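Local coordinates for protein SusD homolog (Bacteroides thetaiotaomicron, PDB 3SGH) that probably binds glycans at the bacterial outer membrane, as SusD-like lipoproteins do in partnership with TonB-dependent transporters, at residues A188-L193 against G217-S222; K210-V215 against W334-D339. One frame throughout, in Å; residues are numbered along the deposited sequence. Where two conformers were deposited one is given.

The two contacts lie side by side, their centres 10 Å apart, in the alpha-alpha superhelix of this SusD-like chain. Their segments interleave along the sequence: 188-193 on helix 181-198, 210-215 on helix 204-217, then residues 217-222 where the chain leaves that helix, and 334-339 between helices 319-331 and 340-354. Helix 204-217 is the shared element. Contact 1 folds the chain leaving it back onto helix 181-198, and contact 2 brings a distant loop against its side. The consecutive helices are also joined directly, by a salt bridge from Lys192 NZ to Glu213 OE1 and by Leu193 packing on Ala211; the two contacts thus tie both a neighbouring and a distant part of the chain to this helix pair.

Contact 1 of 2, residues A188-L193 against G217-S222; sequences ANTLKL and GGVMES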
# COMPACT_ATOMS: atom_id res chain seq x y z
N ALA A 188 4.16 0.03 15.15
CA ALA A 188 4.77 -1.27 14.98
C ALA A 188 3.75 -2.43 15.12
O ALA A 188 3.78 -3.38 14.34
CB ALA A 188 5.95 -1.45 15.94
N ASN A 189 2.89 -2.35 16.12
CA ASN A 189 1.83 -3.37 16.29
C ASN A 189 0.81 -3.35 15.18
O ASN A 189 0.31 -4.40 14.78
CB ASN A 189 1.18 -3.24 17.67
CG ASN A 189 2.04 -3.87 18.76
OD1 ASN A 189 2.32 -5.06 18.70
ND2 ASN A 189 2.47 -3.07 19.73
N THR A 190 0.54 -2.17 14.62
CA THR A 190 -0.44 -2.08 13.54
C THR A 190 0.19 -2.70 12.27
O THR A 190 -0.48 -3.38 11.50
CB THR A 190 -0.88 -0.63 13.27
OG1 THR A 190 -1.41 -0.04 14.47
CG2 THR A 190 -1.95 -0.56 12.19
N LEU A 191 1.47 -2.47 12.08
CA LEU A 191 2.20 -3.12 10.97
C LEU A 191 2.22 -4.62 11.14
O LEU A 191 1.98 -5.38 10.17
CB LEU A 191 3.65 -2.65 10.94
CG LEU A 191 4.56 -3.24 9.85
CD1 LEU A 191 4.03 -2.99 8.42
CD2 LEU A 191 6.01 -2.71 10.01
N LYS A 192 2.46 -5.04 12.37
CA LYS A 192 2.42 -6.47 12.70
C LYS A 192 1.05 -7.03 12.32
O LYS A 192 0.95 -8.07 11.70
CB LYS A 192 2.73 -6.71 14.16
CG LYS A 192 2.74 -8.19 14.57
CD LYS A 192 3.29 -8.30 16.02
CE LYS A 192 3.26 -9.72 16.53
NZ LYS A 192 3.90 -9.88 17.87
N LEU A 193 -0.02 -6.30 12.65
CA LEU A 193 -1.38 -6.75 12.30
C LEU A 193 -1.64 -6.74 10.78
O LEU A 193 -2.24 -7.71 10.25
CB LEU A 193 -2.42 -5.92 13.04
CG LEU A 193 -3.87 -6.27 12.83
CD1 LEU A 193 -4.11 -7.73 13.23
CD2 LEU A 193 -4.76 -5.33 13.67
N GLY A 217 -0.62 -5.89 22.10
CA GLY A 217 0.48 -4.95 22.15
C GLY A 217 -0.05 -3.53 22.09
O GLY A 217 0.49 -2.64 22.75
N GLY A 218 -1.07 -3.31 21.26
CA GLY A 218 -1.76 -2.05 21.15
C GLY A 218 -1.58 -1.45 19.77
O GLY A 218 -0.48 -1.03 19.40
N VAL A 219 -2.67 -1.38 19.01
CA VAL A 219 -2.60 -0.81 17.65
C VAL A 219 -3.07 0.65 17.70
O VAL A 219 -3.48 1.17 18.77
CB VAL A 219 -3.44 -1.65 16.66
CG1 VAL A 219 -2.84 -3.07 16.48
CG2 VAL A 219 -4.92 -1.75 17.12
N MSE A 220 -3.03 1.32 16.56
CA MSE A 220 -3.51 2.71 16.49
C MSE A 220 -5.01 2.75 16.82
O MSE A 220 -5.77 1.85 16.44
CB MSE A 220 -3.30 3.31 15.11
CG MSE A 220 -1.87 3.45 14.70
SE MSE A 220 -1.79 4.20 12.93
CE MSE A 220 0.14 4.19 12.85
N GLU A 221 -5.41 3.78 17.56
CA GLU A 221 -6.81 3.91 18.02
C GLU A 221 -7.47 5.25 17.70
O GLU A 221 -8.69 5.29 17.60
CB GLU A 221 -6.90 3.70 19.52
CG GLU A 221 -6.52 2.31 19.94
CD GLU A 221 -7.58 1.26 19.62
OE1 GLU A 221 -8.56 1.55 18.90
OE2 GLU A 221 -7.44 0.11 20.13
N SER A 222 -6.68 6.28 17.45
CA SER A 222 -7.21 7.61 17.16
C SER A 222 -6.41 8.31 16.09
O SER A 222 -5.25 7.93 15.79
CB SER A 222 -7.19 8.47 18.42
OG SER A 222 -5.86 8.71 18.85
O HOH W 1 3.61 -3.90 22.33
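Thr190, on helix 181-198, lies opposite Val219, where the chain has just left helix 204-217; their CA atoms are 4.8 Å apart. Gly218 makes the turn with a positive phi of 116°, a conformation in which any side chain would jam against the preceding carbonyl oxygen. A CB on Gly217 would run into Asn189 OD1. The one direct hydrogen bond runs from Met220 N to Thr190 OG1, 3.0 Å long and nearly straight at 162°. OG1 stands beside the backbone N of its own residue (chi1 -56°), from where the same hydroxyl also bonds Lys186 O one helical turn earlier. The side chains of Val219 and Thr190 cross at about a right angle, with Val219 CB 3.4 Å from Thr190 OG1, while Val219 CG1 reaches Leu193 CD2 at 4.1 Å. Asn189 packs against the two glycines, its CB 3.3 Å from Gly218 O, and its ND2 donates to a water at 3.0 Å that weakly bridges to Gly217 O. Since Lys186 O can only accept, the Thr190 hydroxyl gives its proton to the helix and takes one from Met220 N, thereby satisfying a buried backbone amide of the irregular segment.

Contact 2 of 2, residues K210-V215 against W334-D339; sequences KAQEAV and WNMGGD
The loop joining helices 319-331 and 340-354 lays Trp334, Asn335 and Met336 against the side of helix 204-217, meeting Ala211, Gln212 and Val215. The backbones come closest at Val215 and Met336, whose CA atoms are 6.4 Å apart. At the buried end, the methyl of Ala211 lies against the CZ3 corner of the Trp334 indole, CB 3.3 Å from CZ3, a tight fit that a residue as small as alanine permits. The same indole also touches Ala207, Gln208 and, on helix 181-198, Ile197.

Gln212 supplies the polar link. Its chain runs straight beyond CG (chi2 178°), carrying OE1 to the loop, where Asn335 N donates to it over 2.9 Å. The bond is almost linear at hydrogen, although the donor sits above the carbonyl plane, 36° out of it. Gln208 NE2, one turn back on the same helix, donates to OE1 as well, so two bonds fix this oxygen. Replacing Gln212 by a leucine would probably leave Asn335 N without its acceptor and Gln208 NE2 without this partner, and the loop held here by packing alone.

Met336, a selenomethionine, bends at chi2 (-85°) and chi3, which turns its methyl back toward the helix. There CE rests 3.6 Å from Val215 CG2 and 3.7 Å from Gln212 CG, the Met336 side chain running at about a right angle to both. The other Val215 branch, CG1, lies 3.5 Å from Met336 O. Beyond the contact, the Asp339 side chain N-caps helix 340-354, and its OD1 is hydrogen-bonded to Thr342 OG1. A connection between two helices packed onto a third, earlier one fits the alpha-alpha superhelix of the TPR-related SusD family.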
# COMPACT_ATOMS: atom_id res chain seq x y z
N LYS A 210 -0.04 -14.09 15.57
CA LYS A 210 0.58 -12.78 15.45
C LYS A 210 -0.41 -11.60 15.56
O LYS A 210 -0.10 -10.56 16.22
CB LYS A 210 1.34 -12.65 14.13
CG LYS A 210 2.52 -13.60 14.01
CD LYS A 210 3.62 -13.27 14.99
CE LYS A 210 4.84 -14.13 14.85
NZ LYS A 210 4.91 -15.23 15.84
N ALA A 211 -1.58 -11.75 14.95
CA ALA A 211 -2.59 -10.67 14.96
C ALA A 211 -3.06 -10.42 16.40
O ALA A 211 -3.20 -9.26 16.84
CB ALA A 211 -3.76 -11.00 14.06
N GLN A 212 -3.33 -11.48 17.12
CA GLN A 212 -3.78 -11.38 18.52
C GLN A 212 -2.70 -10.76 19.42
O GLN A 212 -3.01 -9.90 20.26
CB GLN A 212 -4.32 -12.72 19.05
CG GLN A 212 -5.64 -13.03 18.38
CD GLN A 212 -6.31 -14.33 18.72
OE1 GLN A 212 -7.38 -14.60 18.19
NE2 GLN A 212 -5.73 -15.10 19.63
N GLU A 213 -1.45 -11.15 19.23
CA GLU A 213 -0.34 -10.46 19.90
C GLU A 213 -0.32 -8.98 19.61
O GLU A 213 -0.10 -8.17 20.52
CB GLU A 213 1.00 -11.07 19.52
CG GLU A 213 1.25 -12.46 20.10
CD GLU A 213 2.45 -13.16 19.48
OE1 GLU A 213 3.18 -12.56 18.62
OE2 GLU A 213 2.68 -14.33 19.83
N ALA A 214 -0.46 -8.63 18.33
CA ALA A 214 -0.48 -7.25 17.89
C ALA A 214 -1.58 -6.46 18.59
O ALA A 214 -1.32 -5.36 19.08
CB ALA A 214 -0.64 -7.13 16.39
N VAL A 215 -2.77 -7.05 18.69
CA VAL A 215 -3.90 -6.38 19.32
C VAL A 215 -3.66 -6.15 20.81
O VAL A 215 -3.92 -5.07 21.31
CB VAL A 215 -5.21 -7.17 19.06
CG1 VAL A 215 -6.37 -6.54 19.86
CG2 VAL A 215 -5.49 -7.14 17.58
N TRP A 334 -11.31 -14.44 14.82
CA TRP A 334 -10.20 -14.15 15.72
C TRP A 334 -10.70 -13.30 16.90
O TRP A 334 -11.77 -12.68 16.82
CB TRP A 334 -9.07 -13.42 14.99
CG TRP A 334 -8.44 -14.19 13.86
CD1 TRP A 334 -8.66 -15.49 13.46
CD2 TRP A 334 -7.43 -13.67 12.98
NE1 TRP A 334 -7.85 -15.79 12.39
CE2 TRP A 334 -7.08 -14.70 12.08
CE3 TRP A 334 -6.79 -12.43 12.88
CZ2 TRP A 334 -6.11 -14.53 11.10
CZ3 TRP A 334 -5.84 -12.25 11.88
CH2 TRP A 334 -5.52 -13.31 11.01
N ASN A 335 -9.93 -13.26 17.98
CA ASN A 335 -10.31 -12.48 19.12
C ASN A 335 -9.60 -11.13 19.05
O ASN A 335 -8.42 -11.06 19.34
CB ASN A 335 -9.94 -13.25 20.41
CG ASN A 335 -10.61 -14.64 20.48
OD1 ASN A 335 -9.97 -15.63 20.80
ND2 ASN A 335 -11.85 -14.71 20.17
N MSE A 336 -10.33 -10.10 18.64
CA MSE A 336 -9.74 -8.80 18.27
C MSE A 336 -10.12 -7.68 19.26
O MSE A 336 -9.75 -6.53 19.09
CB MSE A 336 -10.14 -8.42 16.84
CG MSE A 336 -9.65 -9.42 15.75
SE MSE A 336 -7.90 -9.03 15.22
CE MSE A 336 -6.93 -10.22 16.39
N GLY A 337 -10.81 -8.03 20.33
CA GLY A 337 -11.21 -7.00 21.30
C GLY A 337 -12.51 -6.28 20.97
O GLY A 337 -12.81 -5.24 21.56
N GLY A 338 -13.28 -6.86 20.07
CA GLY A 338 -14.48 -6.24 19.53
C GLY A 338 -15.02 -7.01 18.35
O GLY A 338 -14.33 -7.86 17.76
N ASP A 339 -16.26 -6.70 17.96
CA ASP A 339 -16.86 -7.39 16.84
C ASP A 339 -16.66 -6.61 15.54
O ASP A 339 -16.20 -5.45 15.54
CB ASP A 339 -18.36 -7.74 17.07
CG ASP A 339 -19.28 -6.50 17.25
OD1 ASP A 339 -18.98 -5.41 16.76
OD2 ASP A 339 -20.37 -6.65 17.87